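Long-range contacts in hypothetical protein (Legionella pneumophila subsp. pneumophila, PDB 4JX2), which is of unknown function but belongs to the DUF5624 family and is probably secreted: residues N167-K172 with M239-S244; T230-A235 with I406-I411; N84-I89 with K99-T104; S276-P281 with M383-V388. All blocks are in the same frame, centred on the assembly; numbering follows the deposited sequence.

How the contacts relate
Contacts 1 and 2 share helix 223-247, and their centres lie 13 Å apart. W171 of contact 1 reaches back to L233 of contact 2. Contact 3 is a hairpin at one edge of the mixed sheet and packs on the same helix, through L242 of contact 1. Contact 4 lies nearest the chain centre, about 5 Å from it. It meets the helix through W278 on M239 and V388 on M232. Along the chain, contact 3 closes before the others open. Contacts 1 and 2 then cross, and contact 4 is nested inside the loop closed by contact 2. Helix 223-247 thus links the sheet edge to loops distant in sequence.

Contact 1 of 4, residues N167-K172 with M239-S244; sequences NAPAWK and MDQLHS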
loop_
_atom_site.group_PDB
_atom_site.type_symbol
_atom_site.label_atom_id
_atom_site.label_comp_id
_atom_site.label_asym_id
_atom_site.label_seq_id
_atom_site.Cartn_x
_atom_site.Cartn_y
_atom_site.Cartn_z
ATOM N N ASN A 167 -32.090 -6.919 -11.470
ATOM C CA ASN A 167 -32.394 -5.639 -10.839
ATOM C C ASN A 167 -31.249 -4.678 -11.133
ATOM O O ASN A 167 -30.268 -4.627 -10.376
ATOM C CB ASN A 167 -32.636 -5.773 -9.327
ATOM C CG ASN A 167 -33.127 -4.479 -8.722
ATOM O OD1 ASN A 167 -32.382 -3.749 -8.059
ATOM N ND2 ASN A 167 -34.358 -4.099 -9.056
ATOM N N ALA A 168 -31.342 -3.981 -12.289
ATOM C CA ALA A 168 -30.333 -3.005 -12.738
ATOM C C ALA A 168 -31.046 -1.756 -13.273
ATOM O O ALA A 168 -30.966 -1.481 -14.473
ATOM C CB ALA A 168 -29.422 -3.622 -13.792
ATOM N N PRO A 169 -31.755 -0.986 -12.399
ATOM C CA PRO A 169 -32.529 0.179 -12.900
ATOM C C PRO A 169 -31.709 1.230 -13.660
ATOM O O PRO A 169 -32.246 1.796 -14.603
ATOM C CB PRO A 169 -33.184 0.769 -11.653
ATOM C CG PRO A 169 -32.543 0.074 -10.482
ATOM C CD PRO A 169 -31.967 -1.202 -10.949
ATOM N N ALA A 170 -30.421 1.419 -13.340
ATOM C CA ALA A 170 -29.513 2.352 -14.028
ATOM C C ALA A 170 -29.293 2.019 -15.538
ATOM O O ALA A 170 -28.886 2.889 -16.326
ATOM C CB ALA A 170 -28.169 2.358 -13.316
ATOM N N TRP A 171 -29.510 0.741 -15.910
ATOM C CA TRP A 171 -29.350 0.233 -17.277
ATOM C C TRP A 171 -30.626 0.384 -18.094
ATOM O O TRP A 171 -30.552 0.404 -19.324
ATOM C CB TRP A 171 -28.954 -1.247 -17.249
ATOM C CG TRP A 171 -27.610 -1.548 -16.635
ATOM C CD1 TRP A 171 -26.710 -0.660 -16.112
ATOM C CD2 TRP A 171 -27.049 -2.850 -16.438
ATOM N NE1 TRP A 171 -25.617 -1.330 -15.619
ATOM C CE2 TRP A 171 -25.790 -2.675 -15.826
ATOM C CE3 TRP A 171 -27.468 -4.153 -16.768
ATOM C CZ2 TRP A 171 -24.957 -3.752 -15.527
ATOM C CZ3 TRP A 171 -26.645 -5.216 -16.460
ATOM C CH2 TRP A 171 -25.419 -5.014 -15.827
ATOM N N LYS A 172 -31.797 0.476 -17.417
ATOM C CA LYS A 172 -33.111 0.595 -18.052
ATOM C C LYS A 172 -33.104 1.547 -19.275
ATOM O O LYS A 172 -33.563 1.092 -20.316
ATOM C CB LYS A 172 -34.208 1.009 -17.057
ATOM C CG LYS A 172 -35.601 0.489 -17.416
ATOM C CD LYS A 172 -36.686 1.251 -16.647
ATOM C CE LYS A 172 -38.091 0.729 -16.878
ATOM N NZ LYS A 172 -39.128 1.778 -16.606
HETATM N N MSE A 239 -22.159 1.153 -8.324
HETATM C CA MSE A 239 -22.294 2.447 -7.660
HETATM C C MSE A 239 -23.765 2.844 -7.455
HETATM O O MSE A 239 -24.092 3.398 -6.402
HETATM C CB MSE A 239 -21.549 3.531 -8.435
HETATM C CG MSE A 239 -20.031 3.365 -8.408
HETATM SE SE MSE A 239 -19.140 4.771 -9.415
HETATM C CE MSE A 239 -17.533 3.848 -9.982
ATOM N N ASP A 240 -24.650 2.544 -8.434
ATOM C CA ASP A 240 -26.066 2.853 -8.318
ATOM C C ASP A 240 -26.716 2.034 -7.201
ATOM O O ASP A 240 -27.528 2.573 -6.443
ATOM C CB ASP A 240 -26.807 2.610 -9.645
ATOM C CG ASP A 240 -28.282 2.934 -9.566
ATOM O OD1 ASP A 240 -28.611 4.105 -9.334
ATOM O OD2 ASP A 240 -29.105 1.999 -9.676
ATOM N N GLN A 241 -26.377 0.728 -7.107
ATOM C CA GLN A 241 -26.932 -0.147 -6.072
ATOM C C GLN A 241 -26.562 0.350 -4.663
ATOM O O GLN A 241 -27.422 0.370 -3.769
ATOM C CB GLN A 241 -26.488 -1.586 -6.282
ATOM C CG GLN A 241 -27.238 -2.293 -7.411
ATOM C CD GLN A 241 -28.717 -2.469 -7.196
ATOM O OE1 GLN A 241 -29.514 -2.148 -8.063
ATOM N NE2 GLN A 241 -29.119 -3.009 -6.056
ATOM N N LEU A 242 -25.316 0.791 -4.488
ATOM C CA LEU A 242 -24.879 1.341 -3.222
ATOM C C LEU A 242 -25.568 2.682 -2.915
ATOM O O LEU A 242 -26.002 2.892 -1.775
ATOM C CB LEU A 242 -23.362 1.529 -3.158
ATOM C CG LEU A 242 -22.907 1.850 -1.741
ATOM C CD1 LEU A 242 -23.236 0.698 -0.778
ATOM C CD2 LEU A 242 -21.472 2.226 -1.686
ATOM N N HIS A 243 -25.631 3.597 -3.903
ATOM C CA HIS A 243 -26.258 4.879 -3.675
ATOM C C HIS A 243 -27.718 4.660 -3.227
ATOM O O HIS A 243 -28.135 5.285 -2.256
ATOM C CB HIS A 243 -26.158 5.775 -4.914
ATOM C CG HIS A 243 -26.923 7.049 -4.770
ATOM N ND1 HIS A 243 -28.244 7.152 -5.183
ATOM C CD2 HIS A 243 -26.557 8.212 -4.190
ATOM C CE1 HIS A 243 -28.620 8.382 -4.889
ATOM N NE2 HIS A 243 -27.644 9.059 -4.280
ATOM N N SER A 244 -28.465 3.747 -3.882
ATOM C CA SER A 244 -29.855 3.469 -3.523
ATOM C C SER A 244 -29.979 3.045 -2.038
ATOM O O SER A 244 -30.869 3.537 -1.327
ATOM C CB SER A 244 -30.453 2.397 -4.437
ATOM O OG SER A 244 -30.526 2.781 -5.803
HETATM O O HOH W 1 -28.938 -0.078 -11.093
#
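D240 faces A170 from helix 223-247. Its CG stands anti to the backbone N (chi1 -179°), which carries the carboxylate out to the loop. D240 OD2 lies 3.8 Å from A170 CB and 4.0 Å from P169 CG. The same oxygen accepts a bond from a water at 2.5 Å, and that water accepts from A170 N at 3.1 Å. The buried carboxylate is therefore tied to the loop backbone through one water. Y403 also touches D240 and P169.

Q241 comes next. Its chain bends at chi2 (-64°), and its end comes up beside N167 and the P169 ring. The Q241 and N167 amide planes are 85° apart. One turn earlier on the helix, Q237 donates from NE2 to N167 O.

Segment 167-172 belongs to the loop between helices 162-165 and 175-197, which lies along the long helix. W171 fastens its far end, with NE1 bonded to L233 O and A168 CB over the rim of one ring face.

Further along, S244 folds back on its own helix. Its OG donates to D240 O at 3.1 Å, and its backbone N bonds the same oxygen from the opposite face of the carbonyl plane.

Contact 2 of 4, residues T230-A235 with I406-I411; sequences TFMLTA and ISIPGI
M232 fits against the bend at I408 and P409. Its CB rests on I408 CG2 at 3.5 Å, and the two side chains slide past each other in opposite directions. From there the M232 chain bends at chi2 (-70°) and crosses the proline ring at about a right angle. The methyl M232 CE lies 3.7 Å from P409 CD and about as near to CB and CG, so it sits against one side of the ring. Between these two patches, M232 CG comes up to the carbonyl oxygen P409 O.

L233 makes the second bump. Its side chain leaves the helix at an angle, but its end comes back toward the loop. L233 CD1 and I411 CD1 meet tip to tip at 3.6 Å. L233 CD2 is 4.4 Å from I408 CD1, a looser touch. I408 thus meets both helix side chains, M232 with CG2 and L233 with CD1.

The loop gets its shape from a type II beta turn, closed by I411 N to I408 O at 2.9 Å. G410 takes the positive phi that this turn needs.

All five touching residues are buried. W391 and V388 of helix 386-398 also pack on M232, while I178 of helix 175-197 packs on L233 and M181 of that helix on I411. The loop after helix 386-398 is thereby packed against helix 223-247, with helices 175-197 and 386-398 also touching the contact.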
loop_
_atom_site.group_PDB
_atom_site.type_symbol
_atom_site.label_atom_id
_atom_site.label_comp_id
_atom_site.label_asym_id
_atom_site.label_seq_id
_atom_site.Cartn_x
_atom_site.Cartn_y
_atom_site.Cartn_z
ATOM N N THR A 230 -18.791 -2.337 -21.342
ATOM C CA THR A 230 -19.082 -3.349 -20.319
ATOM C C THR A 230 -18.526 -2.934 -18.965
ATOM O O THR A 230 -19.242 -3.078 -17.979
ATOM C CB THR A 230 -18.547 -4.718 -20.724
ATOM O OG1 THR A 230 -17.177 -4.596 -21.123
ATOM C CG2 THR A 230 -19.351 -5.347 -21.815
ATOM N N PHE A 231 -17.280 -2.410 -18.908
ATOM C CA PHE A 231 -16.673 -1.939 -17.662
ATOM C C PHE A 231 -17.510 -0.784 -17.069
ATOM O O PHE A 231 -17.774 -0.751 -15.858
ATOM C CB PHE A 231 -15.206 -1.493 -17.881
ATOM C CG PHE A 231 -14.176 -2.599 -17.936
ATOM C CD1 PHE A 231 -14.183 -3.626 -17.003
ATOM C CD2 PHE A 231 -13.153 -2.575 -18.881
ATOM C CE1 PHE A 231 -13.202 -4.632 -17.038
ATOM C CE2 PHE A 231 -12.197 -3.602 -18.942
ATOM C CZ PHE A 231 -12.215 -4.611 -18.005
HETATM N N MSE A 232 -17.942 0.147 -17.945
HETATM C CA MSE A 232 -18.795 1.282 -17.607
HETATM C C MSE A 232 -20.107 0.828 -16.960
HETATM O O MSE A 232 -20.556 1.446 -16.001
HETATM C CB MSE A 232 -19.127 2.100 -18.868
HETATM C CG MSE A 232 -18.032 3.018 -19.314
HETATM SE SE MSE A 232 -17.716 4.533 -18.151
HETATM C CE MSE A 232 -16.251 5.413 -19.102
ATOM N N LEU A 233 -20.730 -0.228 -17.491
ATOM C CA LEU A 233 -22.026 -0.685 -16.989
ATOM C C LEU A 233 -21.891 -1.350 -15.658
ATOM O O LEU A 233 -22.782 -1.226 -14.822
ATOM C CB LEU A 233 -22.731 -1.611 -17.985
ATOM C CG LEU A 233 -23.173 -0.969 -19.323
ATOM C CD1 LEU A 233 -23.561 -2.035 -20.290
ATOM C CD2 LEU A 233 -24.317 0.022 -19.132
ATOM N N THR A 234 -20.764 -2.021 -15.451
ATOM C CA THR A 234 -20.405 -2.707 -14.217
ATOM C C THR A 234 -20.212 -1.651 -13.125
ATOM O O THR A 234 -20.790 -1.814 -12.052
ATOM C CB THR A 234 -19.169 -3.594 -14.445
ATOM O OG1 THR A 234 -19.462 -4.596 -15.429
ATOM C CG2 THR A 234 -18.724 -4.283 -13.205
ATOM N N ALA A 235 -19.436 -0.561 -13.402
ATOM C CA ALA A 235 -19.204 0.554 -12.470
ATOM C C ALA A 235 -20.531 1.220 -12.096
ATOM O O ALA A 235 -20.819 1.405 -10.910
ATOM C CB ALA A 235 -18.274 1.584 -13.105
ATOM N N ILE A 406 -26.816 10.884 -17.495
ATOM C CA ILE A 406 -25.430 10.512 -17.773
ATOM C C ILE A 406 -25.211 9.975 -19.193
ATOM O O ILE A 406 -26.125 9.426 -19.815
ATOM C CB ILE A 406 -24.915 9.479 -16.720
ATOM C CG1 ILE A 406 -25.563 8.087 -16.879
ATOM C CG2 ILE A 406 -25.030 10.027 -15.292
ATOM C CD1 ILE A 406 -24.731 6.930 -16.377
ATOM N N SER A 407 -23.969 10.119 -19.684
ATOM C CA SER A 407 -23.545 9.524 -20.960
ATOM C C SER A 407 -22.645 8.357 -20.625
ATOM O O SER A 407 -22.017 8.370 -19.564
ATOM C CB SER A 407 -22.850 10.528 -21.865
ATOM O OG SER A 407 -21.777 11.162 -21.201
ATOM N N ILE A 408 -22.663 7.299 -21.457
ATOM C CA ILE A 408 -21.868 6.108 -21.148
ATOM C C ILE A 408 -20.918 5.757 -22.315
ATOM O O ILE A 408 -21.357 5.109 -23.276
ATOM C CB ILE A 408 -22.771 4.885 -20.734
ATOM C CG1 ILE A 408 -23.856 5.290 -19.700
ATOM C CG2 ILE A 408 -21.917 3.723 -20.227
ATOM C CD1 ILE A 408 -24.883 4.367 -19.560
ATOM N N PRO A 409 -19.616 6.139 -22.216
ATOM C CA PRO A 409 -18.646 5.765 -23.258
ATOM C C PRO A 409 -18.621 4.257 -23.503
ATOM O O PRO A 409 -18.611 3.471 -22.558
ATOM C CB PRO A 409 -17.321 6.274 -22.682
ATOM C CG PRO A 409 -17.724 7.454 -21.820
ATOM C CD PRO A 409 -18.954 6.909 -21.142
ATOM N N GLY A 410 -18.686 3.875 -24.776
ATOM C CA GLY A 410 -18.734 2.481 -25.208
ATOM C C GLY A 410 -20.151 1.935 -25.331
ATOM O O GLY A 410 -20.336 0.799 -25.770
ATOM N N ILE A 411 -21.169 2.743 -24.931
ATOM C CA ILE A 411 -22.587 2.394 -24.978
ATOM C C ILE A 411 -23.356 3.466 -25.754
ATOM O O ILE A 411 -23.959 3.166 -26.786
ATOM C CB ILE A 411 -23.185 2.172 -23.554
ATOM C CG1 ILE A 411 -22.428 1.058 -22.766
ATOM C CG2 ILE A 411 -24.706 1.904 -23.624
ATOM C CD1 ILE A 411 -22.537 -0.346 -23.356
#

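Contact 3 of 4, residues N84-I89 with K99-T104; sequences NSTLYI and KQLMRT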
loop_
_atom_site.group_PDB
_atom_site.type_symbol
_atom_site.label_atom_id
_atom_site.label_comp_id
_atom_site.label_asym_id
_atom_site.label_seq_id
_atom_site.Cartn_x
_atom_site.Cartn_y
_atom_site.Cartn_z
ATOM N N ASN A 84 -12.479 -6.409 1.822
ATOM C CA ASN A 84 -12.428 -7.435 0.780
ATOM C C ASN A 84 -13.288 -7.002 -0.403
ATOM O O ASN A 84 -12.814 -6.184 -1.183
ATOM C CB ASN A 84 -12.811 -8.822 1.316
ATOM C CG ASN A 84 -11.716 -9.464 2.126
ATOM O OD1 ASN A 84 -10.533 -9.397 1.782
ATOM N ND2 ASN A 84 -12.094 -10.143 3.202
ATOM N N SER A 85 -14.555 -7.481 -0.525
ATOM C CA SER A 85 -15.442 -7.061 -1.624
ATOM C C SER A 85 -16.695 -6.325 -1.102
ATOM O O SER A 85 -17.439 -5.739 -1.890
ATOM C CB SER A 85 -15.862 -8.267 -2.461
ATOM O OG SER A 85 -14.742 -8.941 -3.005
ATOM N N THR A 86 -16.926 -6.358 0.224
ATOM C CA THR A 86 -18.128 -5.816 0.832
ATOM C C THR A 86 -17.912 -4.484 1.534
ATOM O O THR A 86 -16.865 -4.252 2.132
ATOM C CB THR A 86 -18.666 -6.854 1.844
ATOM O OG1 THR A 86 -18.779 -8.121 1.200
ATOM C CG2 THR A 86 -20.021 -6.472 2.462
ATOM N N LEU A 87 -18.942 -3.624 1.478
ATOM C CA LEU A 87 -19.043 -2.405 2.252
ATOM C C LEU A 87 -19.889 -2.688 3.486
ATOM O O LEU A 87 -21.022 -3.174 3.350
ATOM C CB LEU A 87 -19.637 -1.218 1.475
ATOM C CG LEU A 87 -19.930 0.029 2.365
ATOM C CD1 LEU A 87 -18.673 0.536 3.076
ATOM C CD2 LEU A 87 -20.529 1.137 1.580
ATOM N N TYR A 88 -19.350 -2.372 4.684
ATOM C CA TYR A 88 -20.084 -2.472 5.951
ATOM C C TYR A 88 -20.157 -1.103 6.614
ATOM O O TYR A 88 -19.136 -0.417 6.728
ATOM C CB TYR A 88 -19.456 -3.462 6.933
ATOM C CG TYR A 88 -19.068 -4.798 6.357
ATOM C CD1 TYR A 88 -17.826 -4.984 5.754
ATOM C CD2 TYR A 88 -19.894 -5.911 6.509
ATOM C CE1 TYR A 88 -17.439 -6.229 5.265
ATOM C CE2 TYR A 88 -19.520 -7.164 6.021
ATOM C CZ TYR A 88 -18.288 -7.318 5.403
ATOM O OH TYR A 88 -17.918 -8.538 4.891
ATOM N N ILE A 89 -21.351 -0.710 7.061
ATOM C CA ILE A 89 -21.539 0.512 7.833
ATOM C C ILE A 89 -22.086 0.090 9.198
ATOM O O ILE A 89 -23.096 -0.622 9.271
ATOM C CB ILE A 89 -22.405 1.620 7.151
ATOM C CG1 ILE A 89 -21.849 1.989 5.741
ATOM C CG2 ILE A 89 -22.513 2.870 8.071
ATOM C CD1 ILE A 89 -22.734 2.897 4.866
ATOM N N LYS A 99 -24.776 -3.478 4.625
ATOM C CA LYS A 99 -23.876 -4.544 4.180
ATOM C C LYS A 99 -24.141 -4.718 2.690
ATOM O O LYS A 99 -25.223 -5.158 2.312
ATOM C CB LYS A 99 -24.065 -5.844 4.985
ATOM C CG LYS A 99 -23.192 -7.008 4.512
ATOM C CD LYS A 99 -23.097 -8.103 5.577
ATOM C CE LYS A 99 -23.755 -9.395 5.167
ATOM N NZ LYS A 99 -23.534 -10.473 6.174
ATOM N N GLN A 100 -23.179 -4.314 1.844
ATOM C CA GLN A 100 -23.331 -4.386 0.392
ATOM C C GLN A 100 -22.041 -4.833 -0.306
ATOM O O GLN A 100 -20.986 -4.285 -0.038
ATOM C CB GLN A 100 -23.770 -3.000 -0.137
ATOM C CG GLN A 100 -23.960 -2.885 -1.652
ATOM C CD GLN A 100 -25.251 -3.439 -2.185
ATOM O OE1 GLN A 100 -26.218 -3.653 -1.454
ATOM N NE2 GLN A 100 -25.314 -3.627 -3.492
ATOM N N LEU A 101 -22.154 -5.743 -1.280
ATOM C CA LEU A 101 -21.038 -6.172 -2.108
ATOM C C LEU A 101 -20.748 -5.126 -3.211
ATOM O O LEU A 101 -21.637 -4.771 -3.988
ATOM C CB LEU A 101 -21.333 -7.541 -2.712
ATOM C CG LEU A 101 -20.983 -8.708 -1.807
ATOM C CD1 LEU A 101 -21.856 -9.882 -2.094
ATOM C CD2 LEU A 101 -19.510 -9.064 -1.928
HETATM N N MSE A 102 -19.496 -4.637 -3.265
HETATM C CA MSE A 102 -19.052 -3.611 -4.216
HETATM C C MSE A 102 -18.567 -4.226 -5.551
HETATM O O MSE A 102 -18.331 -3.514 -6.535
HETATM C CB MSE A 102 -17.975 -2.716 -3.560
HETATM C CG MSE A 102 -18.553 -1.770 -2.524
HETATM SE SE MSE A 102 -19.871 -0.504 -3.308
HETATM C CE MSE A 102 -21.467 -1.476 -3.242
ATOM N N ARG A 103 -18.432 -5.559 -5.553
ATOM C CA ARG A 103 -18.025 -6.443 -6.653
ATOM C C ARG A 103 -18.473 -7.849 -6.288
ATOM O O ARG A 103 -18.564 -8.162 -5.102
ATOM C CB ARG A 103 -16.504 -6.386 -6.966
ATOM C CG ARG A 103 -15.589 -6.643 -5.780
ATOM C CD ARG A 103 -14.140 -6.842 -6.177
ATOM N NE ARG A 103 -13.876 -8.218 -6.584
ATOM C CZ ARG A 103 -13.540 -8.577 -7.817
ATOM N NH1 ARG A 103 -13.403 -7.659 -8.775
ATOM N NH2 ARG A 103 -13.329 -9.850 -8.104
ATOM N N THR A 104 -18.788 -8.671 -7.298
ATOM C CA THR A 104 -19.203 -10.078 -7.178
ATOM C C THR A 104 -20.547 -10.224 -6.414
ATOM O O THR A 104 -20.769 -11.234 -5.725
ATOM C CB THR A 104 -18.075 -10.988 -6.569
ATOM O OG1 THR A 104 -17.921 -10.743 -5.157
ATOM C CG2 THR A 104 -16.742 -10.875 -7.321
HETATM O O HOH W 2 -20.434 -10.579 4.889
#
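L87 and Q100 form an antiparallel hydrogen-bonded pair. L87 N donates to Q100 O at 2.6 Å, and Q100 N returns a bond to L87 O at 2.9 Å. T86 with L101 and Y88 with K99 are the flanking non-hydrogen-bonded pairs. Past the regular strands, M102 N donates to S85 O at 2.7 Å, so the ladder runs on into the loop.

Side-chain packing lies on both faces. On the face of T86, Y88, K99 and L101, T86 CG2 sits over the Y88 ring, 3.5 Å above its plane and offset toward the rim. K99 lies beside Y88 and points the same way, with its CD 3.7 Å from Y88 CE2. L101 CD2 packs on S85 CB and also lies against the hydroxyl oxygen T86 OG1. On the face of L87 and Q100, L87 CB meets CG of M102, which follows the strand, at 4.2 Å. Both L87 and M102 pack on L242 of helix 223-247.

Polar side-chain contacts are few. S85 OG lies at the edge of the R103 guanidinium, near its plane. One water is bonded to Y88 OH at 3.2 Å and weakly to K99 NZ. R103 NH2 bonds a triethylene glycol, probably from the crystallisation liquor.

The arrangement is a beta hairpin. Its strand 96-101 is outermost in the mixed sheet within this chain, and strand 79-84 lies antiparallel to the hairpin's other strand.

Contact 4 of 4, residues S276-P281 with M383-V388; sequences SNWLVP and MLSNTV. With SO4 (sulfate ion), chain F.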
loop_
_atom_site.group_PDB
_atom_site.type_symbol
_atom_site.label_atom_id
_atom_site.label_comp_id
_atom_site.label_asym_id
_atom_site.label_seq_id
_atom_site.Cartn_x
_atom_site.Cartn_y
_atom_site.Cartn_z
ATOM N N SER A 276 -4.964 5.129 -6.928
ATOM C CA SER A 276 -5.179 3.862 -7.625
ATOM C C SER A 276 -6.413 3.094 -7.096
ATOM O O SER A 276 -6.534 1.886 -7.366
ATOM C CB SER A 276 -3.937 2.991 -7.503
ATOM O OG SER A 276 -2.817 3.676 -8.034
ATOM N N ASN A 277 -7.326 3.799 -6.360
ATOM C CA ASN A 277 -8.557 3.247 -5.810
ATOM C C ASN A 277 -9.701 4.244 -5.977
ATOM O O ASN A 277 -9.807 5.230 -5.233
ATOM C CB ASN A 277 -8.406 2.822 -4.333
ATOM C CG ASN A 277 -9.448 1.800 -3.910
ATOM O OD1 ASN A 277 -10.651 1.936 -4.162
ATOM N ND2 ASN A 277 -9.013 0.708 -3.336
ATOM N N TRP A 278 -10.606 3.939 -6.922
ATOM C CA TRP A 278 -11.742 4.791 -7.245
ATOM C C TRP A 278 -12.767 4.849 -6.132
ATOM O O TRP A 278 -13.694 5.669 -6.210
ATOM C CB TRP A 278 -12.390 4.354 -8.565
ATOM C CG TRP A 278 -12.870 2.936 -8.574
ATOM C CD1 TRP A 278 -12.215 1.859 -9.079
ATOM C CD2 TRP A 278 -14.115 2.440 -8.044
ATOM N NE1 TRP A 278 -12.948 0.711 -8.863
ATOM C CE2 TRP A 278 -14.132 1.042 -8.257
ATOM C CE3 TRP A 278 -15.226 3.047 -7.415
ATOM C CZ2 TRP A 278 -15.197 0.232 -7.836
ATOM C CZ3 TRP A 278 -16.294 2.252 -7.026
ATOM C CH2 TRP A 278 -16.275 0.864 -7.230
ATOM N N LEU A 279 -12.605 4.017 -5.072
ATOM C CA LEU A 279 -13.529 4.072 -3.923
ATOM C C LEU A 279 -13.370 5.387 -3.194
ATOM O O LEU A 279 -14.325 5.868 -2.599
ATOM C CB LEU A 279 -13.338 2.913 -2.934
ATOM C CG LEU A 279 -13.790 1.533 -3.356
ATOM C CD1 LEU A 279 -13.363 0.527 -2.347
ATOM C CD2 LEU A 279 -15.290 1.463 -3.550
ATOM N N VAL A 280 -12.154 5.965 -3.241
ATOM C CA VAL A 280 -11.825 7.217 -2.570
ATOM C C VAL A 280 -12.662 8.363 -3.197
ATOM O O VAL A 280 -13.501 8.906 -2.457
ATOM C CB VAL A 280 -10.303 7.493 -2.530
ATOM C CG1 VAL A 280 -10.009 8.827 -1.840
ATOM C CG2 VAL A 280 -9.572 6.350 -1.835
ATOM N N PRO A 281 -12.564 8.701 -4.515
ATOM C CA PRO A 281 -13.457 9.747 -5.053
ATOM C C PRO A 281 -14.950 9.362 -4.964
ATOM O O PRO A 281 -15.777 10.239 -4.737
ATOM C CB PRO A 281 -13.014 9.878 -6.511
ATOM C CG PRO A 281 -12.355 8.574 -6.844
ATOM C CD PRO A 281 -11.664 8.179 -5.567
HETATM N N MSE A 383 -6.138 -1.658 -10.704
HETATM C CA MSE A 383 -7.204 -2.659 -10.874
HETATM C C MSE A 383 -7.814 -2.357 -12.206
HETATM O O MSE A 383 -7.846 -1.171 -12.569
HETATM C CB MSE A 383 -8.278 -2.560 -9.758
HETATM C CG MSE A 383 -7.830 -1.858 -8.498
HETATM SE SE MSE A 383 -9.176 -1.899 -7.120
HETATM C CE MSE A 383 -9.890 -0.130 -7.332
ATOM N N LEU A 384 -8.352 -3.354 -12.930
ATOM C CA LEU A 384 -9.002 -3.045 -14.227
ATOM C C LEU A 384 -10.203 -2.082 -14.051
ATOM O O LEU A 384 -10.438 -1.277 -14.944
ATOM C CB LEU A 384 -9.436 -4.299 -15.014
ATOM C CG LEU A 384 -8.339 -5.050 -15.764
ATOM C CD1 LEU A 384 -8.930 -6.203 -16.552
ATOM C CD2 LEU A 384 -7.518 -4.124 -16.686
ATOM N N SER A 385 -10.878 -2.098 -12.875
ATOM C CA SER A 385 -12.006 -1.211 -12.595
ATOM C C SER A 385 -11.595 0.286 -12.558
ATOM O O SER A 385 -12.472 1.140 -12.744
ATOM C CB SER A 385 -12.722 -1.615 -11.309
ATOM O OG SER A 385 -11.859 -1.667 -10.189
ATOM N N ASN A 386 -10.268 0.604 -12.401
ATOM C CA ASN A 386 -9.751 1.988 -12.442
ATOM C C ASN A 386 -9.851 2.575 -13.859
ATOM O O ASN A 386 -9.734 3.792 -14.017
ATOM C CB ASN A 386 -8.301 2.064 -11.971
ATOM C CG ASN A 386 -8.074 1.844 -10.500
ATOM O OD1 ASN A 386 -8.985 1.924 -9.684
ATOM N ND2 ASN A 386 -6.825 1.636 -10.126
ATOM N N THR A 387 -10.058 1.711 -14.894
ATOM C CA THR A 387 -10.208 2.144 -16.289
ATOM C C THR A 387 -11.372 3.128 -16.428
ATOM O O THR A 387 -11.300 4.051 -17.249
ATOM C CB THR A 387 -10.456 0.924 -17.209
ATOM O OG1 THR A 387 -9.391 -0.003 -17.078
ATOM C CG2 THR A 387 -10.646 1.299 -18.662
ATOM N N VAL A 388 -12.467 2.891 -15.659
ATOM C CA VAL A 388 -13.692 3.678 -15.763
ATOM C C VAL A 388 -14.185 4.222 -14.404
ATOM O O VAL A 388 -14.974 5.172 -14.396
ATOM C CB VAL A 388 -14.811 2.855 -16.461
ATOM C CG1 VAL A 388 -14.402 2.411 -17.871
ATOM C CG2 VAL A 388 -15.281 1.667 -15.611
HETATM S S SO4 F . -8.224 -7.111 -12.074
HETATM O O1 SO4 F . -7.627 -6.917 -13.388
HETATM O O2 SO4 F . -7.701 -8.365 -11.492
HETATM O O3 SO4 F . -7.878 -5.976 -11.222
HETATM O O4 SO4 F . -9.684 -7.207 -12.179
#
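W278 points its indole at the turn M383-N386. Its CG lies between the backbone N and the carbonyl carbon (chi1 58°), which brings the pyrrole edge to the turn. From CB the side chain runs to CG, which is 4.2 Å from N386 OD1. CD1 comes closer, 3.3 Å from that oxygen, and the ring and amide planes are 88° apart. The methyl M383 CE lies 3.5 Å from W278 CD1. At the tip of the pyrrole edge, NE1 donates to S385 OG at 2.9 Å, with the oxygen in the ring plane. The six-membered ring runs on to M239 of helix 223-247.

N386 adds a second bond. Its ND2 donates to S276 O at 2.8 Å, from above the carbonyl plane and off its lone pairs. N386 ND2 also bonds E382, as does S276 OG. N277 OD1 accepts from L279 N at 3.0 Å and caps the turn into helix 279-286, while its ND2 is bonded to G271 O.

L384 N bonds O3 of a sulfate, probably from the crystallisation liquor. R332 of the second subunit and N267 bind the same ion.

The two cross-segment bonds give the buried indole N-H and S276 carbonyl defined partners. The sulfate, near the start of helix 386-398, suggests that this spot between subunits can accept an anion.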